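Local coordinates for dihydrodipicolinate synthase (Rhodopseudomonas palustris, PDB 3DZ1), which probably acts as a 4-hydroxy-tetrahydrodipicolinate synthase, a pyruvate-using lyase of the DapA family linked to lysine biosynthesis, at residues Pro110-Thr121 with Ser147-Ile158. Sequence-based numbering, arbitrary orientation.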
ATOM      1  N   PRO A 110     -15.635   2.985  -1.798  1.00 12.96           N
ATOM      2  CA  PRO A 110     -14.713   3.638  -2.728  1.00 13.19           C
ATOM      3  C   PRO A 110     -13.626   2.691  -3.222  1.00 15.10           C
ATOM      4  O   PRO A 110     -13.299   1.707  -2.555  1.00 14.12           O
ATOM      5  CB  PRO A 110     -14.123   4.756  -1.880  1.00 13.51           C
ATOM      6  CG  PRO A 110     -13.983   4.082  -0.549  1.00 14.36           C
ATOM      7  CD  PRO A 110     -15.317   3.344  -0.404  1.00 13.10           C
ATOM      8  N   PRO A 111     -13.075   2.957  -4.414  1.00 15.28           N
ATOM      9  CA  PRO A 111     -12.011   2.081  -4.912  1.00 15.34           C
ATOM     10  C   PRO A 111     -10.829   2.253  -3.953  1.00 16.50           C
ATOM     11  O   PRO A 111     -10.651   3.319  -3.366  1.00 14.17           O
ATOM     12  CB  PRO A 111     -11.731   2.630  -6.313  1.00 16.82           C
ATOM     13  CG  PRO A 111     -12.193   4.062  -6.236  1.00 18.23           C
ATOM     14  CD  PRO A 111     -13.462   3.945  -5.434  1.00 16.53           C
ATOM     15  N   PRO A 112     -10.002   1.212  -3.790  1.00 17.96           N
ATOM     16  CA  PRO A 112      -8.845   1.258  -2.887  1.00 20.31           C
ATOM     17  C   PRO A 112      -7.738   2.279  -3.162  1.00 21.52           C
ATOM     18  O   PRO A 112      -6.889   2.509  -2.301  1.00 22.61           O
ATOM     19  CB  PRO A 112      -8.327  -0.180  -2.926  1.00 20.69           C
ATOM     20  CG  PRO A 112      -8.633  -0.594  -4.338  1.00 20.67           C
ATOM     21  CD  PRO A 112     -10.039  -0.058  -4.537  1.00 18.51           C
ATOM     22  N   SER A 113      -7.757   2.905  -4.333  1.00 22.50           N
ATOM     23  CA  SER A 113      -6.714   3.865  -4.692  1.00 23.92           C
ATOM     24  C   SER A 113      -6.927   5.313  -4.254  1.00 23.08           C
ATOM     25  O   SER A 113      -5.972   6.087  -4.207  1.00 24.17           O
ATOM     26  CB  SER A 113      -6.486   3.839  -6.206  1.00 25.91           C
ATOM     27  OG  SER A 113      -7.638   4.277  -6.905  1.00 27.39           O
ATOM     28  N   LEU A 114      -8.162   5.684  -3.937  1.00 21.99           N
ATOM     29  CA  LEU A 114      -8.459   7.056  -3.531  1.00 22.55           C
ATOM     30  C   LEU A 114      -7.711   7.482  -2.265  1.00 23.12           C
ATOM     31  O   LEU A 114      -7.789   6.818  -1.229  1.00 22.10           O
ATOM     32  CB  LEU A 114      -9.966   7.227  -3.324  1.00 23.63           C
ATOM     33  CG  LEU A 114     -10.872   6.750  -4.464  1.00 23.87           C
ATOM     34  CD1 LEU A 114     -12.309   7.140  -4.158  1.00 24.41           C
ATOM     35  CD2 LEU A 114     -10.426   7.359  -5.785  1.00 24.55           C
ATOM     36  N   ARG A 115      -6.990   8.596  -2.349  1.00 23.22           N
ATOM     37  CA  ARG A 115      -6.238   9.090  -1.199  1.00 24.95           C
ATOM     38  C   ARG A 115      -6.644  10.497  -0.766  1.00 23.10           C
ATOM     39  O   ARG A 115      -7.037  10.713   0.384  1.00 24.72           O
ATOM     40  CB  ARG A 115      -4.732   9.064  -1.493  1.00 29.16           C
ATOM     41  CG  ARG A 115      -4.204   7.704  -1.909  1.00 33.41           C
ATOM     42  CD  ARG A 115      -2.682   7.677  -2.024  1.00 38.19           C
ATOM     43  NE  ARG A 115      -2.014   7.274  -0.783  1.00 42.59           N
ATOM     44  CZ  ARG A 115      -1.855   8.051   0.285  1.00 44.49           C
ATOM     45  NH1 ARG A 115      -2.315   9.294   0.288  1.00 46.42           N
ATOM     46  NH2 ARG A 115      -1.224   7.582   1.353  1.00 45.01           N
ATOM     47  N   THR A 116      -6.555  11.457  -1.681  1.00 19.60           N
ATOM     48  CA  THR A 116      -6.904  12.831  -1.345  1.00 17.91           C
ATOM     49  C   THR A 116      -8.404  12.959  -1.130  1.00 17.92           C
ATOM     50  O   THR A 116      -9.195  12.212  -1.707  1.00 17.08           O
ATOM     51  CB  THR A 116      -6.469  13.819  -2.448  1.00 15.64           C
ATOM     52  OG1 THR A 116      -7.370  13.732  -3.553  1.00 13.71           O
ATOM     53  CG2 THR A 116      -5.058  13.491  -2.929  1.00 16.02           C
ATOM     54  N   ASP A 117      -8.794  13.904  -0.285  1.00 17.87           N
ATOM     55  CA  ASP A 117     -10.205  14.108  -0.007  1.00 18.79           C
ATOM     56  C   ASP A 117     -10.897  14.595  -1.277  1.00 17.98           C
ATOM     57  O   ASP A 117     -12.100  14.406  -1.462  1.00 16.26           O
ATOM     58  CB  ASP A 117     -10.361  15.112   1.134  1.00 22.02           C
ATOM     59  CG  ASP A 117      -9.510  14.748   2.343  1.00 22.20           C
ATOM     60  OD1 ASP A 117      -9.120  13.563   2.476  1.00 21.70           O
ATOM     61  OD2 ASP A 117      -9.235  15.645   3.162  1.00 23.10           O
ATOM     62  N   GLU A 118     -10.113  15.204  -2.160  1.00 17.17           N
ATOM     63  CA  GLU A 118     -10.606  15.708  -3.434  1.00 16.87           C
ATOM     64  C   GLU A 118     -11.029  14.510  -4.290  1.00 15.71           C
ATOM     65  O   GLU A 118     -12.098  14.509  -4.899  1.00 14.34           O
ATOM     66  CB  GLU A 118      -9.484  16.474  -4.139  1.00 20.74           C
ATOM     67  CG  GLU A 118      -9.917  17.641  -4.999  1.00 25.86           C
ATOM     68  CD  GLU A 118      -8.721  18.421  -5.532  1.00 28.12           C
ATOM     69  OE1 GLU A 118      -8.013  17.894  -6.422  1.00 29.16           O
ATOM     70  OE2 GLU A 118      -8.480  19.551  -5.047  1.00 28.43           O
ATOM     71  N   GLN A 119     -10.179  13.489  -4.333  1.00 11.14           N
ATOM     72  CA  GLN A 119     -10.482  12.294  -5.114  1.00 11.73           C
ATOM     73  C   GLN A 119     -11.684  11.553  -4.539  1.00  9.66           C
ATOM     74  O   GLN A 119     -12.492  10.997  -5.279  1.00 10.20           O
ATOM     75  CB  GLN A 119      -9.281  11.350  -5.138  1.00 12.00           C
ATOM     76  CG  GLN A 119      -8.055  11.917  -5.821  1.00 15.27           C
ATOM     77  CD  GLN A 119      -6.850  11.007  -5.683  1.00 19.40           C
ATOM     78  OE1 GLN A 119      -6.577  10.486  -4.603  1.00 18.80           O
ATOM     79  NE2 GLN A 119      -6.113  10.824  -6.777  1.00 22.90           N
ATOM     80  N   ILE A 120     -11.788  11.531  -3.216  1.00  7.14           N
ATOM     81  CA  ILE A 120     -12.896  10.847  -2.556  1.00  8.43           C
ATOM     82  C   ILE A 120     -14.242  11.500  -2.855  1.00  7.47           C
ATOM     83  O   ILE A 120     -15.174  10.830  -3.301  1.00  6.93           O
ATOM     84  CB  ILE A 120     -12.679  10.786  -1.020  1.00  8.82           C
ATOM     85  CG1 ILE A 120     -11.445   9.933  -0.717  1.00  8.21           C
ATOM     86  CG2 ILE A 120     -13.903  10.175  -0.327  1.00 10.18           C
ATOM     87  CD1 ILE A 120     -11.012   9.960   0.732  1.00  9.26           C
ATOM     88  N   THR A 121     -14.354  12.807  -2.634  1.00  9.11           N
ATOM     89  CA  THR A 121     -15.624  13.476  -2.891  1.00  9.83           C
ATOM     90  C   THR A 121     -15.986  13.432  -4.371  1.00 11.53           C
ATOM     91  O   THR A 121     -17.154  13.275  -4.726  1.00 11.42           O
ATOM     92  CB  THR A 121     -15.614  14.938  -2.393  1.00 10.72           C
ATOM     93  OG1 THR A 121     -14.501  15.638  -2.956  1.00 11.42           O
ATOM     94  CG2 THR A 121     -15.518  14.973  -0.879  1.00  9.76           C
ATOM     95  N   SER A 147      -8.567   0.360   2.530  1.00 13.19           N
ATOM     96  CA  SER A 147      -7.445   1.298   2.555  1.00 13.93           C
ATOM     97  C   SER A 147      -7.842   2.766   2.648  1.00 14.13           C
ATOM     98  O   SER A 147      -7.222   3.531   3.379  1.00 14.32           O
ATOM     99  CB  SER A 147      -6.562   1.097   1.316  1.00 16.58           C
ATOM    100  OG  SER A 147      -6.127  -0.250   1.217  1.00 18.54           O
ATOM    101  N   VAL A 148      -8.867   3.163   1.905  1.00 12.75           N
ATOM    102  CA  VAL A 148      -9.302   4.555   1.921  1.00 14.05           C
ATOM    103  C   VAL A 148      -9.706   5.030   3.315  1.00 14.20           C
ATOM    104  O   VAL A 148     -10.373   4.313   4.059  1.00 12.76           O
ATOM    105  CB  VAL A 148     -10.487   4.772   0.962  1.00 15.02           C
ATOM    106  CG1 VAL A 148     -10.945   6.226   1.015  1.00 16.07           C
ATOM    107  CG2 VAL A 148     -10.084   4.384  -0.454  1.00 14.96           C
ATOM    108  N   VAL A 149      -9.290   6.242   3.665  1.00 12.17           N
ATOM    109  CA  VAL A 149      -9.636   6.816   4.958  1.00 10.81           C
ATOM    110  C   VAL A 149     -10.452   8.081   4.706  1.00 11.98           C
ATOM    111  O   VAL A 149     -10.060   8.929   3.904  1.00  8.79           O
ATOM    112  CB  VAL A 149      -8.375   7.174   5.787  1.00 13.57           C
ATOM    113  CG1 VAL A 149      -8.778   7.853   7.095  1.00 14.10           C
ATOM    114  CG2 VAL A 149      -7.570   5.921   6.072  1.00 12.16           C
HETATM  115  N   MSE A 150     -11.591   8.189   5.385  1.00 10.95           N
HETATM  116  CA  MSE A 150     -12.484   9.336   5.243  1.00 11.04           C
HETATM  117  C   MSE A 150     -12.704  10.053   6.572  1.00 11.45           C
HETATM  118  O   MSE A 150     -13.212   9.456   7.519  1.00 11.80           O
HETATM  119  CB  MSE A 150     -13.847   8.874   4.722  1.00 16.81           C
HETATM  120  CG  MSE A 150     -13.797   8.009   3.481  1.00 20.27           C
HETATM  121 SE   MSE A 150     -15.597   7.558   2.917  1.00 32.06          SE
HETATM  122  CE  MSE A 150     -15.179   6.298   1.523  1.00 23.31           C
ATOM    123  N   THR A 151     -12.338  11.328   6.649  1.00  9.67           N
ATOM    124  CA  THR A 151     -12.547  12.078   7.886  1.00  9.28           C
ATOM    125  C   THR A 151     -14.027  12.410   8.016  1.00  9.71           C
ATOM    126  O   THR A 151     -14.768  12.363   7.034  1.00  7.07           O
ATOM    127  CB  THR A 151     -11.776  13.410   7.894  1.00 10.31           C
ATOM    128  OG1 THR A 151     -12.299  14.267   6.870  1.00 11.11           O
ATOM    129  CG2 THR A 151     -10.296  13.174   7.646  1.00 11.49           C
ATOM    130  N   PRO A 152     -14.483  12.728   9.236  1.00 10.16           N
ATOM    131  CA  PRO A 152     -15.891  13.070   9.443  1.00 10.20           C
ATOM    132  C   PRO A 152     -16.321  14.202   8.513  1.00 10.67           C
ATOM    133  O   PRO A 152     -17.428  14.186   7.989  1.00 10.66           O
ATOM    134  CB  PRO A 152     -15.928  13.467  10.911  1.00  9.86           C
ATOM    135  CG  PRO A 152     -14.944  12.515  11.515  1.00  9.13           C
ATOM    136  CD  PRO A 152     -13.790  12.567  10.525  1.00  9.68           C
ATOM    137  N   LYS A 153     -15.438  15.177   8.304  1.00 11.30           N
ATOM    138  CA  LYS A 153     -15.741  16.305   7.420  1.00 11.47           C
ATOM    139  C   LYS A 153     -15.906  15.846   5.975  1.00 10.39           C
ATOM    140  O   LYS A 153     -16.743  16.378   5.235  1.00 10.02           O
ATOM    141  CB  LYS A 153     -14.635  17.368   7.501  1.00 12.61           C
ATOM    142  CG  LYS A 153     -14.581  18.096   8.837  1.00 16.38           C
ATOM    143  CD  LYS A 153     -13.512  19.177   8.851  1.00 17.61           C
ATOM    144  CE  LYS A 153     -13.542  19.944  10.170  1.00 19.40           C
ATOM    145  NZ  LYS A 153     -12.504  21.019  10.229  1.00 22.15           N
ATOM    146  N   VAL A 154     -15.103  14.868   5.564  1.00 10.04           N
ATOM    147  CA  VAL A 154     -15.197  14.344   4.205  1.00  9.53           C
ATOM    148  C   VAL A 154     -16.521  13.601   4.068  1.00  9.15           C
ATOM    149  O   VAL A 154     -17.210  13.706   3.050  1.00  8.14           O
ATOM    150  CB  VAL A 154     -14.018  13.384   3.874  1.00 10.53           C
ATOM    151  CG1 VAL A 154     -14.372  12.502   2.678  1.00 12.54           C
ATOM    152  CG2 VAL A 154     -12.769  14.192   3.552  1.00 11.74           C
ATOM    153  N   ILE A 155     -16.874  12.843   5.100  1.00  8.73           N
ATOM    154  CA  ILE A 155     -18.127  12.110   5.086  1.00  9.32           C
ATOM    155  C   ILE A 155     -19.275  13.109   4.988  1.00  7.48           C
ATOM    156  O   ILE A 155     -20.189  12.931   4.185  1.00  9.15           O
ATOM    157  CB  ILE A 155     -18.289  11.258   6.361  1.00  8.51           C
ATOM    158  CG1 ILE A 155     -17.287  10.100   6.330  1.00  9.78           C
ATOM    159  CG2 ILE A 155     -19.730  10.737   6.472  1.00  7.35           C
ATOM    160  CD1 ILE A 155     -17.225   9.295   7.611  1.00  9.65           C
ATOM    161  N   ARG A 156     -19.216  14.164   5.800  1.00  7.71           N
ATOM    162  CA  ARG A 156     -20.258  15.185   5.789  1.00  8.74           C
ATOM    163  C   ARG A 156     -20.433  15.786   4.397  1.00  9.76           C
ATOM    164  O   ARG A 156     -21.559  15.992   3.934  1.00  8.82           O
ATOM    165  CB  ARG A 156     -19.934  16.297   6.791  1.00  9.81           C
ATOM    166  CG  ARG A 156     -20.912  17.470   6.737  1.00 10.27           C
ATOM    167  CD  ARG A 156     -20.601  18.509   7.802  1.00 11.82           C
ATOM    168  NE  ARG A 156     -19.281  19.101   7.618  1.00 12.07           N
ATOM    169  CZ  ARG A 156     -18.721  19.955   8.467  1.00 14.07           C
ATOM    170  NH1 ARG A 156     -19.364  20.322   9.567  1.00 11.41           N
ATOM    171  NH2 ARG A 156     -17.512  20.440   8.216  1.00 12.75           N
ATOM    172  N   GLN A 157     -19.316  16.069   3.735  1.00  9.96           N
ATOM    173  CA  GLN A 157     -19.349  16.635   2.393  1.00 10.97           C
ATOM    174  C   GLN A 157     -19.988  15.670   1.397  1.00  9.35           C
ATOM    175  O   GLN A 157     -20.822  16.069   0.582  1.00  9.84           O
ATOM    176  CB  GLN A 157     -17.930  16.992   1.945  1.00 12.98           C
ATOM    177  CG  GLN A 157     -17.826  17.491   0.514  1.00 20.30           C
ATOM    178  CD  GLN A 157     -16.554  18.285   0.282  1.00 24.20           C
ATOM    179  OE1 GLN A 157     -15.496  17.954   0.821  1.00 28.42           O
ATOM    180  NE2 GLN A 157     -16.648  19.334  -0.528  1.00 26.65           N
ATOM    181  N   ILE A 158     -19.591  14.402   1.462  1.00  9.09           N
ATOM    182  CA  ILE A 158     -20.136  13.382   0.568  1.00  9.38           C
ATOM    183  C   ILE A 158     -21.653  13.326   0.700  1.00  8.32           C
ATOM    184  O   ILE A 158     -22.376  13.284  -0.299  1.00  8.21           O
ATOM    185  CB  ILE A 158     -19.577  11.982   0.905  1.00  9.11           C
ATOM    186  CG1 ILE A 158     -18.080  11.936   0.616  1.00 10.51           C
ATOM    187  CG2 ILE A 158     -20.318  10.914   0.105  1.00  9.17           C
ATOM    188  CD1 ILE A 158     -17.403  10.671   1.104  1.00 10.95           C
TER
HETATM  189  O   HOH W   1     -10.496  11.778   4.267  1.00  9.67           O
HETATM  190  O   HOH W   2     -12.958  17.569  -0.951  1.00 23.89           O
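Val148 rests CG2 against the carbonyl oxygens at the two ends of the type I turn Pro111-Leu114, 3.2 Å from Pro111 O and 3.4 Å from Leu114 O. With CG1 anti to the backbone N (chi1 179°), its other methyl meets the end of Ile120, Val148 CG1 to Ile120 CD1 3.7 Å. Beside it the extended selenomethionine Met150 brings its CE to 3.3 Å from Pro110 CG, tighter than usual van der Waals contact. Ile120 turns its CG2 branch the other way, across Val154 CG1 at about a right angle and against Ile158 CD1. In this TIM barrel these are the loops after strand 105-108 and helix 143-146, each leading into a helix outside the barrel wall; the axes of the short helical pieces 117-121 and 152-158 come within 10.2 Å, their directions 30° apart. Asp117 lays its carboxylate across Val154 CG2, while its OD1 takes a bond from a water that also donates to Val149 O and accepts from Thr151 N. No direct hydrogen bond joins the segments. Thr121 CG2 abuts Gln157 OE1 at 3.4 Å, and a second water donates to that oxygen and, weakly, to Asp117 O. Leu114 O bonds to Arg115 of a second subunit.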